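Local coordinates for protein nucleoporin NUP159 (Saccharomyces cerevisiae, PDB 1XIP) that forms part of the nuclear pore complex and, through this N-terminal beta-propeller domain, tethers the helicase Dbp5 to the pore in mRNA export, at residues A38-L43 with D89-C94; T104-Y109 with E126-Q131; E15-K20 with Q312-S317; D7-E12 with S306-K311. One frame throughout, in Å; residues are numbered along the deposited sequence.

Interaction 1. Residues A38-L43 with D89-C94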
loop_
_atom_site.group_PDB
_atom_site.type_symbol
_atom_site.label_atom_id
_atom_site.label_comp_id
_atom_site.label_asym_id
_atom_site.label_seq_id
_atom_site.Cartn_x
_atom_site.Cartn_y
_atom_site.Cartn_z
ATOM N N ALA A 38 -10.379 0.805 6.733
ATOM C CA ALA A 38 -10.175 0.997 5.300
ATOM C C ALA A 38 -8.721 0.735 5.057
ATOM O O ALA A 38 -7.920 0.654 6.002
ATOM C CB ALA A 38 -10.511 2.413 4.897
ATOM N N SER A 39 -8.346 0.583 3.812
ATOM C CA SER A 39 -6.942 0.464 3.541
ATOM C C SER A 39 -6.390 1.878 3.636
ATOM O O SER A 39 -7.024 2.829 3.187
ATOM C CB SER A 39 -6.718 -0.149 2.190
ATOM O OG SER A 39 -7.262 0.668 1.198
ATOM N N LEU A 40 -5.256 2.036 4.300
ATOM C CA LEU A 40 -4.776 3.371 4.607
ATOM C C LEU A 40 -3.525 3.640 3.825
ATOM O O LEU A 40 -2.666 2.770 3.728
ATOM C CB LEU A 40 -4.499 3.530 6.096
ATOM C CG LEU A 40 -5.485 3.075 7.168
ATOM C CD1 LEU A 40 -4.800 3.190 8.537
ATOM C CD2 LEU A 40 -6.677 3.937 7.147
ATOM N N GLN A 41 -3.425 4.846 3.270
ATOM C CA GLN A 41 -2.257 5.257 2.516
ATOM C C GLN A 41 -1.892 6.643 2.947
ATOM O O GLN A 41 -2.075 7.623 2.198
ATOM C CB GLN A 41 -2.556 5.217 1.044
ATOM C CG GLN A 41 -2.590 3.798 0.530
ATOM C CD GLN A 41 -3.028 3.714 -0.893
ATOM O OE1 GLN A 41 -2.191 3.640 -1.799
ATOM N NE2 GLN A 41 -4.350 3.714 -1.114
ATOM N N ASN A 42 -1.383 6.728 4.173
ATOM C CA ASN A 42 -1.341 7.976 4.890
ATOM C C ASN A 42 0.038 8.652 4.886
ATOM O O ASN A 42 0.367 9.438 5.801
ATOM C CB ASN A 42 -1.841 7.743 6.305
ATOM C CG ASN A 42 -3.347 7.603 6.370
ATOM O OD1 ASN A 42 -4.008 7.315 5.377
ATOM N ND2 ASN A 42 -3.893 7.802 7.544
ATOM N N LEU A 43 0.835 8.356 3.855
ATOM C CA LEU A 43 2.122 9.010 3.668
ATOM C C LEU A 43 2.469 9.042 2.202
ATOM O O LEU A 43 2.396 8.018 1.516
ATOM C CB LEU A 43 3.222 8.272 4.437
ATOM C CG LEU A 43 4.641 8.712 4.104
ATOM C CD1 LEU A 43 5.010 9.932 4.951
ATOM C CD2 LEU A 43 5.620 7.608 4.326
ATOM N N ASP A 89 -10.789 11.151 9.962
ATOM C CA ASP A 89 -10.839 9.814 9.361
ATOM C C ASP A 89 -10.000 9.639 8.092
ATOM O O ASP A 89 -10.498 9.124 7.104
ATOM C CB ASP A 89 -12.309 9.453 9.069
ATOM C CG ASP A 89 -12.688 8.045 9.538
ATOM O OD1 ASP A 89 -12.579 7.757 10.773
ATOM O OD2 ASP A 89 -13.139 7.178 8.738
ATOM N N VAL A 90 -8.736 10.039 8.085
ATOM C CA VAL A 90 -8.044 9.998 6.793
ATOM C C VAL A 90 -7.413 8.676 6.412
ATOM O O VAL A 90 -6.795 7.999 7.243
ATOM C CB VAL A 90 -7.147 11.254 6.447
ATOM C CG1 VAL A 90 -7.072 12.221 7.588
ATOM C CG2 VAL A 90 -5.775 10.845 5.925
ATOM N N ILE A 91 -7.607 8.310 5.145
ATOM C CA ILE A 91 -7.213 7.006 4.641
ATOM C C ILE A 91 -6.292 7.124 3.444
ATOM O O ILE A 91 -5.709 6.135 2.999
ATOM C CB ILE A 91 -8.465 6.163 4.311
ATOM C CG1 ILE A 91 -9.329 6.837 3.242
ATOM C CG2 ILE A 91 -9.298 5.946 5.563
ATOM C CD1 ILE A 91 -10.168 5.870 2.458
ATOM N N PHE A 92 -6.141 8.346 2.940
ATOM C CA PHE A 92 -5.477 8.570 1.669
ATOM C C PHE A 92 -4.925 9.974 1.551
ATOM O O PHE A 92 -5.612 10.947 1.768
ATOM C CB PHE A 92 -6.433 8.303 0.497
ATOM C CG PHE A 92 -5.817 8.550 -0.843
ATOM C CD1 PHE A 92 -5.124 7.534 -1.503
ATOM C CD2 PHE A 92 -5.901 9.801 -1.449
ATOM C CE1 PHE A 92 -4.542 7.749 -2.752
ATOM C CE2 PHE A 92 -5.319 10.025 -2.709
ATOM C CZ PHE A 92 -4.645 8.986 -3.359
ATOM N N VAL A 93 -3.678 10.050 1.129
ATOM C CA VAL A 93 -2.920 11.284 1.117
ATOM C C VAL A 93 -1.970 11.162 -0.079
ATOM O O VAL A 93 -1.439 10.074 -0.326
ATOM C CB VAL A 93 -2.191 11.424 2.470
ATOM C CG1 VAL A 93 -0.663 11.358 2.339
ATOM C CG2 VAL A 93 -2.679 12.632 3.229
ATOM N N CYS A 94 -1.799 12.238 -0.851
ATOM C CA CYS A 94 -0.965 12.166 -2.054
ATOM C C CYS A 94 -0.794 13.478 -2.819
ATOM O O CYS A 94 -1.715 14.289 -2.871
ATOM C CB CYS A 94 -1.492 11.078 -2.997
ATOM S SG CYS A 94 -2.512 11.657 -4.359
#

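Interaction 2. Residues T104-Y109 with E126-Q131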
loop_
_atom_site.group_PDB
_atom_site.type_symbol
_atom_site.label_atom_id
_atom_site.label_comp_id
_atom_site.label_asym_id
_atom_site.label_seq_id
_atom_site.Cartn_x
_atom_site.Cartn_y
_atom_site.Cartn_z
ATOM N N THR A 104 -10.889 11.170 3.375
ATOM C CA THR A 104 -11.438 10.320 4.431
ATOM C C THR A 104 -12.286 9.229 3.774
ATOM O O THR A 104 -12.290 9.075 2.549
ATOM C CB THR A 104 -12.326 11.135 5.432
ATOM O OG1 THR A 104 -13.508 11.606 4.762
ATOM C CG2 THR A 104 -11.629 12.410 5.928
ATOM N N ARG A 105 -13.031 8.498 4.589
ATOM C CA ARG A 105 -13.952 7.503 4.080
ATOM C C ARG A 105 -15.134 8.159 3.349
ATOM O O ARG A 105 -15.724 7.555 2.430
ATOM C CB ARG A 105 -14.437 6.607 5.222
ATOM C CG ARG A 105 -13.617 5.323 5.385
ATOM C CD ARG A 105 -13.481 4.820 6.816
ATOM N NE ARG A 105 -14.614 3.998 7.292
ATOM C CZ ARG A 105 -15.200 2.978 6.617
ATOM N NH1 ARG A 105 -14.805 2.636 5.384
ATOM N NH2 ARG A 105 -16.201 2.306 7.174
ATOM N N ASN A 106 -15.457 9.398 3.730
ATOM C CA ASN A 106 -16.703 10.029 3.290
ATOM C C ASN A 106 -16.578 11.183 2.305
ATOM O O ASN A 106 -17.568 11.533 1.636
ATOM C CB ASN A 106 -17.527 10.449 4.499
ATOM C CG ASN A 106 -17.789 9.293 5.431
ATOM O OD1 ASN A 106 -18.619 8.432 5.149
ATOM N ND2 ASN A 106 -17.032 9.232 6.536
ATOM N N ALA A 107 -15.374 11.750 2.200
ATOM C CA ALA A 107 -15.122 12.892 1.325
ATOM C C ALA A 107 -13.661 13.022 0.897
ATOM O O ALA A 107 -12.767 12.534 1.572
ATOM C CB ALA A 107 -15.602 14.191 1.999
ATOM N N LEU A 108 -13.445 13.697 -0.230
ATOM C CA LEU A 108 -12.123 13.967 -0.795
ATOM C C LEU A 108 -11.827 15.460 -0.679
ATOM O O LEU A 108 -12.724 16.285 -0.900
ATOM C CB LEU A 108 -12.136 13.583 -2.271
ATOM C CG LEU A 108 -10.900 13.148 -3.074
ATOM C CD1 LEU A 108 -10.922 13.809 -4.463
ATOM C CD2 LEU A 108 -9.569 13.394 -2.387
ATOM N N TYR A 109 -10.583 15.819 -0.356
ATOM C CA TYR A 109 -10.213 17.228 -0.137
ATOM C C TYR A 109 -8.959 17.590 -0.880
ATOM O O TYR A 109 -8.103 16.735 -1.112
ATOM C CB TYR A 109 -9.995 17.534 1.354
ATOM C CG TYR A 109 -11.174 17.213 2.211
ATOM C CD1 TYR A 109 -12.281 18.064 2.249
ATOM C CD2 TYR A 109 -11.205 16.044 2.977
ATOM C CE1 TYR A 109 -13.390 17.765 3.025
ATOM C CE2 TYR A 109 -12.311 15.737 3.765
ATOM C CZ TYR A 109 -13.397 16.605 3.778
ATOM O OH TYR A 109 -14.489 16.316 4.542
ATOM N N GLU A 126 -21.271 8.806 -2.189
ATOM C CA GLU A 126 -22.614 8.330 -1.821
ATOM C C GLU A 126 -22.542 7.186 -0.798
ATOM O O GLU A 126 -23.475 6.999 -0.017
ATOM C CB GLU A 126 -23.419 7.904 -3.050
ATOM C CG GLU A 126 -22.602 7.774 -4.330
ATOM C CD GLU A 126 -23.473 7.738 -5.577
ATOM O OE1 GLU A 126 -24.048 6.654 -5.870
ATOM O OE2 GLU A 126 -23.586 8.786 -6.265
ATOM N N LYS A 127 -21.423 6.450 -0.803
ATOM C CA LYS A 127 -21.153 5.391 0.175
ATOM C C LYS A 127 -19.666 5.407 0.623
ATOM O O LYS A 127 -18.790 5.762 -0.171
ATOM C CB LYS A 127 -21.523 4.016 -0.409
ATOM C CG LYS A 127 -23.028 3.788 -0.634
ATOM C CD LYS A 127 -23.622 2.744 0.320
ATOM C CE LYS A 127 -24.547 3.386 1.351
ATOM N NZ LYS A 127 -25.913 3.610 0.815
ATOM N N PRO A 128 -19.387 5.026 1.881
ATOM C CA PRO A 128 -18.005 4.929 2.400
ATOM C C PRO A 128 -17.032 4.198 1.471
ATOM O O PRO A 128 -17.389 3.250 0.773
ATOM C CB PRO A 128 -18.173 4.123 3.689
ATOM C CG PRO A 128 -19.553 4.445 4.153
ATOM C CD PRO A 128 -20.381 4.670 2.914
ATOM N N VAL A 129 -15.789 4.634 1.484
ATOM C CA VAL A 129 -14.803 4.129 0.546
ATOM C C VAL A 129 -13.750 3.296 1.269
ATOM O O VAL A 129 -13.401 3.606 2.408
ATOM C CB VAL A 129 -14.187 5.305 -0.230
ATOM C CG1 VAL A 129 -12.886 4.917 -0.901
ATOM C CG2 VAL A 129 -15.189 5.828 -1.251
ATOM N N PHE A 130 -13.272 2.230 0.620
ATOM C CA PHE A 130 -12.262 1.323 1.190
ATOM C C PHE A 130 -10.842 1.624 0.672
ATOM O O PHE A 130 -9.851 1.458 1.395
ATOM C CB PHE A 130 -12.575 -0.143 0.822
ATOM C CG PHE A 130 -13.739 -0.744 1.557
ATOM C CD1 PHE A 130 -14.107 -0.297 2.841
ATOM C CD2 PHE A 130 -14.469 -1.790 0.969
ATOM C CE1 PHE A 130 -15.200 -0.866 3.523
ATOM C CE2 PHE A 130 -15.560 -2.379 1.637
ATOM C CZ PHE A 130 -15.931 -1.911 2.921
ATOM N N GLN A 131 -10.755 2.005 -0.603
ATOM C CA GLN A 131 -9.472 2.146 -1.278
ATOM C C GLN A 131 -9.497 3.168 -2.389
ATOM O O GLN A 131 -10.464 3.244 -3.144
ATOM C CB GLN A 131 -8.998 0.806 -1.844
ATOM C CG GLN A 131 -7.468 0.756 -2.043
ATOM C CD GLN A 131 -7.013 -0.482 -2.754
ATOM O OE1 GLN A 131 -7.192 -1.577 -2.248
ATOM N NE2 GLN A 131 -6.436 -0.320 -3.935
#

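Interaction 3. Residues E15-K20 with Q312-S317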
loop_
_atom_site.group_PDB
_atom_site.type_symbol
_atom_site.label_atom_id
_atom_site.label_comp_id
_atom_site.label_asym_id
_atom_site.label_seq_id
_atom_site.Cartn_x
_atom_site.Cartn_y
_atom_site.Cartn_z
ATOM N N GLU A 15 23.255 -12.219 -0.867
ATOM C CA GLU A 15 24.272 -11.461 -0.159
ATOM C C GLU A 15 24.493 -10.088 -0.794
ATOM O O GLU A 15 25.467 -9.384 -0.470
ATOM C CB GLU A 15 25.582 -12.251 -0.103
ATOM C CG GLU A 15 26.404 -11.962 1.146
ATOM C CD GLU A 15 26.921 -13.210 1.826
ATOM O OE1 GLU A 15 26.182 -14.234 1.883
ATOM O OE2 GLU A 15 28.077 -13.158 2.313
ATOM N N ASP A 16 23.591 -9.709 -1.697
ATOM C CA ASP A 16 23.680 -8.431 -2.405
ATOM C C ASP A 16 22.554 -7.470 -2.018
ATOM O O ASP A 16 22.510 -6.343 -2.490
ATOM C CB ASP A 16 23.661 -8.651 -3.917
ATOM C CG ASP A 16 24.679 -9.667 -4.376
ATOM O OD1 ASP A 16 24.365 -10.414 -5.325
ATOM O OD2 ASP A 16 25.818 -9.785 -3.865
ATOM N N PHE A 17 21.644 -7.935 -1.170
ATOM C CA PHE A 17 20.490 -7.153 -0.763
ATOM C C PHE A 17 20.481 -6.992 0.730
ATOM O O PHE A 17 20.748 -7.951 1.470
ATOM C CB PHE A 17 19.191 -7.837 -1.181
ATOM C CG PHE A 17 18.798 -7.557 -2.592
ATOM C CD1 PHE A 17 18.911 -8.553 -3.577
ATOM C CD2 PHE A 17 18.329 -6.294 -2.961
ATOM C CE1 PHE A 17 18.554 -8.288 -4.910
ATOM C CE2 PHE A 17 17.973 -6.022 -4.284
ATOM C CZ PHE A 17 18.085 -7.019 -5.257
ATOM N N GLY A 18 20.160 -5.780 1.173
ATOM C CA GLY A 18 19.906 -5.533 2.576
ATOM C C GLY A 18 19.309 -4.175 2.864
ATOM O O GLY A 18 19.396 -3.251 2.040
ATOM N N PHE A 19 18.704 -4.060 4.045
ATOM C CA PHE A 19 18.227 -2.791 4.551
ATOM C C PHE A 19 19.213 -2.223 5.564
ATOM O O PHE A 19 19.836 -2.965 6.320
ATOM C CB PHE A 19 16.859 -2.964 5.183
ATOM C CG PHE A 19 15.776 -3.319 4.204
ATOM C CD1 PHE A 19 15.081 -2.321 3.509
ATOM C CD2 PHE A 19 15.429 -4.648 3.984
ATOM C CE1 PHE A 19 14.057 -2.651 2.609
ATOM C CE2 PHE A 19 14.427 -4.981 3.103
ATOM C CZ PHE A 19 13.730 -3.979 2.411
ATOM N N LYS A 20 19.374 -0.903 5.540
ATOM C CA LYS A 20 20.150 -0.186 6.543
ATOM C C LYS A 20 19.192 0.700 7.323
ATOM O O LYS A 20 18.570 1.599 6.750
ATOM C CB LYS A 20 21.239 0.660 5.883
ATOM C CG LYS A 20 22.538 0.701 6.670
ATOM C CD LYS A 20 22.596 1.901 7.637
ATOM C CE LYS A 20 23.554 1.630 8.816
ATOM N NZ LYS A 20 24.862 2.377 8.717
ATOM N N GLN A 312 11.272 -14.178 -7.724
ATOM C CA GLN A 312 11.217 -14.877 -6.454
ATOM C C GLN A 312 11.376 -13.915 -5.285
ATOM O O GLN A 312 11.715 -12.747 -5.477
ATOM C CB GLN A 312 12.282 -15.971 -6.391
ATOM C CG GLN A 312 13.686 -15.481 -6.031
ATOM C CD GLN A 312 14.779 -16.364 -6.596
ATOM O OE1 GLN A 312 15.524 -15.941 -7.472
ATOM N NE2 GLN A 312 14.880 -17.590 -6.095
ATOM N N VAL A 313 11.139 -14.431 -4.074
ATOM C CA VAL A 313 11.281 -13.670 -2.836
ATOM C C VAL A 313 12.726 -13.718 -2.395
ATOM O O VAL A 313 13.364 -14.754 -2.497
ATOM C CB VAL A 313 10.380 -14.257 -1.696
ATOM C CG1 VAL A 313 10.608 -13.530 -0.363
ATOM C CG2 VAL A 313 8.928 -14.206 -2.080
ATOM N N ILE A 314 13.235 -12.603 -1.894
ATOM C CA ILE A 314 14.627 -12.517 -1.469
ATOM C C ILE A 314 14.749 -12.221 0.006
ATOM O O ILE A 314 14.206 -11.241 0.500
ATOM C CB ILE A 314 15.343 -11.437 -2.258
ATOM C CG1 ILE A 314 15.576 -11.906 -3.683
ATOM C CG2 ILE A 314 16.658 -11.033 -1.588
ATOM C CD1 ILE A 314 15.490 -10.777 -4.634
ATOM N N GLU A 315 15.466 -13.073 0.710
ATOM C CA GLU A 315 15.845 -12.787 2.073
ATOM C C GLU A 315 17.295 -12.348 2.038
ATOM O O GLU A 315 18.111 -12.962 1.340
ATOM C CB GLU A 315 15.685 -14.033 2.947
ATOM C CG GLU A 315 14.293 -14.215 3.551
ATOM C CD GLU A 315 14.299 -15.096 4.805
ATOM O OE1 GLU A 315 14.679 -16.291 4.717
ATOM O OE2 GLU A 315 13.924 -14.592 5.891
ATOM N N PRO A 316 17.613 -11.269 2.755
ATOM C CA PRO A 316 19.009 -10.892 3.002
ATOM C C PRO A 316 19.702 -11.974 3.827
ATOM O O PRO A 316 19.027 -12.707 4.563
ATOM C CB PRO A 316 18.884 -9.605 3.819
ATOM C CG PRO A 316 17.516 -9.116 3.549
ATOM C CD PRO A 316 16.671 -10.318 3.369
ATOM N N SER A 317 21.022 -12.074 3.707
ATOM C CA SER A 317 21.768 -13.178 4.319
ATOM C C SER A 317 22.046 -13.003 5.815
ATOM O O SER A 317 22.593 -13.896 6.453
ATOM C CB SER A 317 23.074 -13.463 3.549
ATOM O OG SER A 317 23.799 -12.273 3.280
#

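Interaction 4. Residues D7-E12 with S306-K311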
loop_
_atom_site.group_PDB
_atom_site.type_symbol
_atom_site.label_atom_id
_atom_site.label_comp_id
_atom_site.label_asym_id
_atom_site.label_seq_id
_atom_site.Cartn_x
_atom_site.Cartn_y
_atom_site.Cartn_z
ATOM N N ASP A 7 4.158 -25.514 -7.796
ATOM C CA ASP A 7 4.925 -25.617 -6.561
ATOM C C ASP A 7 5.165 -24.269 -5.887
ATOM O O ASP A 7 5.147 -23.222 -6.528
ATOM C CB ASP A 7 6.268 -26.298 -6.822
ATOM C CG ASP A 7 6.484 -27.511 -5.939
ATOM O OD1 ASP A 7 5.877 -28.581 -6.236
ATOM O OD2 ASP A 7 7.237 -27.494 -4.930
ATOM N N GLU A 8 5.397 -24.331 -4.579
ATOM C CA GLU A 8 5.816 -23.215 -3.748
ATOM C C GLU A 8 6.825 -22.310 -4.465
ATOM O O GLU A 8 7.761 -22.803 -5.075
ATOM C CB GLU A 8 6.474 -23.798 -2.495
ATOM C CG GLU A 8 5.849 -23.422 -1.160
ATOM C CD GLU A 8 6.897 -22.982 -0.132
ATOM O OE1 GLU A 8 6.717 -21.913 0.515
ATOM O OE2 GLU A 8 7.912 -23.697 0.028
ATOM N N VAL A 9 6.632 -20.994 -4.396
ATOM C CA VAL A 9 7.637 -20.051 -4.901
ATOM C C VAL A 9 8.811 -20.088 -3.953
ATOM O O VAL A 9 8.618 -19.992 -2.741
ATOM C CB VAL A 9 7.143 -18.580 -4.958
ATOM C CG1 VAL A 9 7.669 -17.900 -6.215
ATOM C CG2 VAL A 9 5.635 -18.485 -4.894
ATOM N N PRO A 10 10.026 -20.211 -4.478
ATOM C CA PRO A 10 11.205 -20.401 -3.629
ATOM C C PRO A 10 11.824 -19.085 -3.130
ATOM O O PRO A 10 11.613 -18.031 -3.723
ATOM C CB PRO A 10 12.170 -21.163 -4.546
ATOM C CG PRO A 10 11.499 -21.199 -5.909
ATOM C CD PRO A 10 10.391 -20.188 -5.903
ATOM N N THR A 11 12.560 -19.158 -2.027
ATOM C CA THR A 11 13.187 -17.985 -1.454
ATOM C C THR A 11 14.697 -18.030 -1.624
ATOM O O THR A 11 15.367 -18.976 -1.176
ATOM C CB THR A 11 12.820 -17.835 0.025
ATOM O OG1 THR A 11 11.420 -17.522 0.143
ATOM C CG2 THR A 11 13.527 -16.606 0.630
ATOM N N GLU A 12 15.218 -16.996 -2.276
ATOM C CA GLU A 12 16.639 -16.835 -2.483
ATOM C C GLU A 12 17.229 -16.068 -1.316
ATOM O O GLU A 12 16.699 -15.037 -0.923
ATOM C CB GLU A 12 16.894 -16.084 -3.788
ATOM C CG GLU A 12 18.356 -15.944 -4.161
ATOM C CD GLU A 12 18.566 -14.955 -5.281
ATOM O OE1 GLU A 12 18.768 -15.385 -6.432
ATOM O OE2 GLU A 12 18.542 -13.741 -5.012
ATOM N N SER A 306 8.929 -7.359 2.997
ATOM C CA SER A 306 9.462 -8.341 2.063
ATOM C C SER A 306 10.057 -7.711 0.836
ATOM O O SER A 306 9.792 -6.551 0.536
ATOM C CB SER A 306 8.368 -9.308 1.637
ATOM O OG SER A 306 7.625 -9.709 2.763
ATOM N N ILE A 307 10.862 -8.489 0.124
ATOM C CA ILE A 307 11.419 -8.079 -1.155
ATOM C C ILE A 307 11.048 -9.097 -2.245
ATOM O O ILE A 307 11.221 -10.293 -2.060
ATOM C CB ILE A 307 12.935 -7.955 -1.056
ATOM C CG1 ILE A 307 13.333 -7.047 0.108
ATOM C CG2 ILE A 307 13.500 -7.407 -2.337
ATOM C CD1 ILE A 307 14.816 -7.149 0.470
ATOM N N TRP A 308 10.526 -8.605 -3.366
ATOM C CA TRP A 308 10.242 -9.412 -4.542
ATOM C C TRP A 308 11.136 -8.923 -5.680
ATOM O O TRP A 308 11.111 -7.743 -6.017
ATOM C CB TRP A 308 8.778 -9.243 -4.928
ATOM C CG TRP A 308 8.425 -9.941 -6.192
ATOM C CD1 TRP A 308 8.280 -9.381 -7.422
ATOM C CD2 TRP A 308 8.187 -11.344 -6.358
ATOM N NE1 TRP A 308 7.963 -10.350 -8.344
ATOM C CE2 TRP A 308 7.904 -11.563 -7.714
ATOM C CE3 TRP A 308 8.205 -12.444 -5.490
ATOM C CZ2 TRP A 308 7.634 -12.823 -8.228
ATOM C CZ3 TRP A 308 7.939 -13.703 -6.003
ATOM C CH2 TRP A 308 7.656 -13.881 -7.362
ATOM N N ASP A 309 11.941 -9.797 -6.289
ATOM C CA ASP A 309 12.877 -9.344 -7.326
ATOM C C ASP A 309 12.373 -9.485 -8.782
ATOM O O ASP A 309 13.141 -9.274 -9.718
ATOM C CB ASP A 309 14.250 -10.004 -7.144
ATOM C CG ASP A 309 14.393 -11.395 -7.715
ATOM O OD1 ASP A 309 13.373 -11.984 -8.143
ATOM O OD2 ASP A 309 15.522 -11.933 -7.754
ATOM N N SER A 310 11.092 -9.830 -8.954
ATOM C CA SER A 310 10.483 -10.019 -10.278
ATOM C C SER A 310 10.239 -11.512 -10.576
ATOM O O SER A 310 9.430 -11.855 -11.427
ATOM C CB SER A 310 11.341 -9.378 -11.370
ATOM O OG SER A 310 12.207 -10.337 -11.938
ATOM N N LYS A 311 10.976 -12.378 -9.873
ATOM C CA LYS A 311 10.870 -13.830 -10.112
ATOM C C LYS A 311 10.757 -14.691 -8.844
ATOM O O LYS A 311 10.220 -15.794 -8.901
ATOM C CB LYS A 311 12.058 -14.320 -10.951
ATOM C CG LYS A 311 13.445 -14.001 -10.360
ATOM C CD LYS A 311 14.480 -15.083 -10.681
ATOM C CE LYS A 311 15.921 -14.566 -10.591
ATOM N NZ LYS A 311 16.364 -14.366 -9.178
#

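Interaction 1. Residues A38-L43 with D89-C94
Ile91 lays its CG2 methyl against two residues of the opposing segment at once, with CD2 of Leu40 at 3.7 Å and CB of Ala38 hardly farther off. Leu40 and Ile91 cross at about a right angle. The chi1 of Ile91, 60°, sets CG1 between the backbone N and the carbonyl carbon and leaves CG2 on the side where Leu40 and Ala38 lie.

Beside this apolar patch the backbones make a single beta bridge, Gln41 with Phe92. Gln41 N donates to Ile91 O over a short 2.6 Å, reaching the oxygen from above the carbonyl plane; the return bond, from Val93 N to Gln41 O at 3.1 Å, is weak. Asn42 then turns its amide back across the contact, and its ND2 meets Val90 O at 2.9 Å with the acceptor close to the amide plane. The same nitrogen also bonds Ala55 O, so two backbone carbonyls, distant in sequence, share one amide and limit its rotation. Beyond it, Val93 CG1 packs against Leu43 N at 3.7 Å. Gln41 brings its amide to the edge of Phe92, with Gln41 NE2 in the ring plane 3.9 Å from Phe92 CD1 and amide and ring planes 75° apart; the bond of this NE2 goes to Leu132 O.

Ile91 and Phe92 both face Ser103 in a classic beta bulge. The loop before strand 43-46 is thus joined to the next sheet of the propeller largely through main-chain carbonyls, with a side-chain amide meeting part of the demand for hydrogen bonds in a buried setting.

Interaction 2. Residues T104-Y109 with E126-Q131
Arg105 and Phe130 lie with guanidinium and ring almost in parallel planes, 3° apart, yet they do not stack. NH1 meets the ring at its edge, 3.9 Å from CD1, and the two side chains approach edge against edge. Pro128 takes the other kind of position: its CB sits over one face of the guanidinium, 4.1 Å from NH1. The arginine chain is bent at chi2 and chi3 (chi3 84°), which folds the head group back toward the 126-131 segment.

There NH1 makes a weak hydrogen bond to Val129 O at 3.4 Å, and Arg105 CG is also 3.4 Å from Val129 O. The firmer link is between backbones. Val129 N donates to Arg105 O at 3.1 Å, in the carbonyl plane and on a lone pair, while Pro128 CA adds a CH...O contact to the same acceptor. Thr104 shapes the turn that presents this carbonyl: its OG1 accepts from Asn106 N at 3.1 Å and from Ala107 N, an ST turn and an ST motif on one hydroxyl.

The NE of Arg105 also has a long, weak ion pair with Asp89, and the Phe130 ring stacks on Phe276. The contact lies at the surface, where the turn between strands 99-104 and 107-112 of one propeller sheet meets the entry to strand 129-134, the first strand of the following sheet.

Interaction 3. Residues E15-K20 with Q312-S317
The touching parts of the two segments run at 105° to each other, and their backbones come closest at Glu15 with Ser317 and at Gly18 with Pro316, whose CA atoms are 5.4 and 5.5 Å apart. Phe17 carries the apolar part. Its side chain crosses Ile314 at about a right angle, and the isoleucine touches it with both methyls: Ile314 CG2 lies 3.9 Å from Phe17 CD1, and Ile314 CD1 lies 4.0 Å from Phe17 CE1. With chi1 of Ile314 at -73°, CG2 stands anti to the backbone N, where it meets both the ring and Phe17 CB, coming at the ring obliquely.

Pro316 packs instead on the main chain, its CB 3.4 Å from Phe17 O. At the outer end Ser317 OG nestles against the bent Glu15 side chain, 3.4 Å from CG; any hydrogen bond to Glu15 OE1, equally distant, would be weak. Phe17 also rests on Ile288, and the carbonyl of Pro316 is held by Arg322.

Just past Phe17 the chain runs into strand 18-26, which pairs with the C-terminal strand 374-381. This joining of N- and C-terminal strands in one sheet is the closure typical of beta-propellers, and the contact packs its start against strand 313-316.

Interaction 4. Residues D7-E12 with S306-K311
An Asx turn at Asp309, just past strand 306-308, supplies one side of this contact, and a small salt-bridge network ties it to the N-terminal segment. Asp309 OD1 accepts from Lys311 N at 3.0 Å, met nearly along the C-O direction, and also from the backbone N of Gln312. Its second oxygen takes Lys311 NZ at 2.9 Å through the syn lone pair. The lysine chain, bent at chi2 and chi4, therefore curls back over its own turn, and the ammonium is left between two carboxylates.

The second of these belongs to Glu12, whose OE1 makes a long salt bridge to NZ at 3.8 Å. Glu12 reaches it with CG anti to the backbone N, chi1 -176°, and an extended chain. Since OE2 of Glu12 comes within 4.5 Å of Asp309 OD2, the lysine probably offsets the repulsion of the two acids.

Apart from these charges, Val9 meets Trp308 at about a right angle, with Val9 CG1 4.2 Å from Trp308 CH2, near the ring plane at its edge. Lys311 N lies over a face of the same indole, toward its rim.

Val9 is flanked by strand 257-263, Trp308 by strand 292-299, and Glu12 bonds through its backbone to strand 313-316, which runs parallel to strand 11-14.

Overall arrangement
The four contacts form two pairs in one beta-propeller. Interactions 1 and 2, with centres about 10 Å apart, touch: Ser39 OG lies 2.7 Å from Phe130 O, a probable hydrogen bond, and together they join successive propeller sheets. Interactions 3 and 4, about 11 Å apart, share the parallel pairing of strands 11-14 and 313-316, where Glu315 N approaches Glu12 O at 2.8 Å; their segments alternate along the chain and bring the N-terminal region onto its later part. Interaction 2 lies across the centre of the chain from both, about 38 Å from interaction 3 and 35 Å from interaction 4 between centres. All belong to the region that interacts with Dbp5.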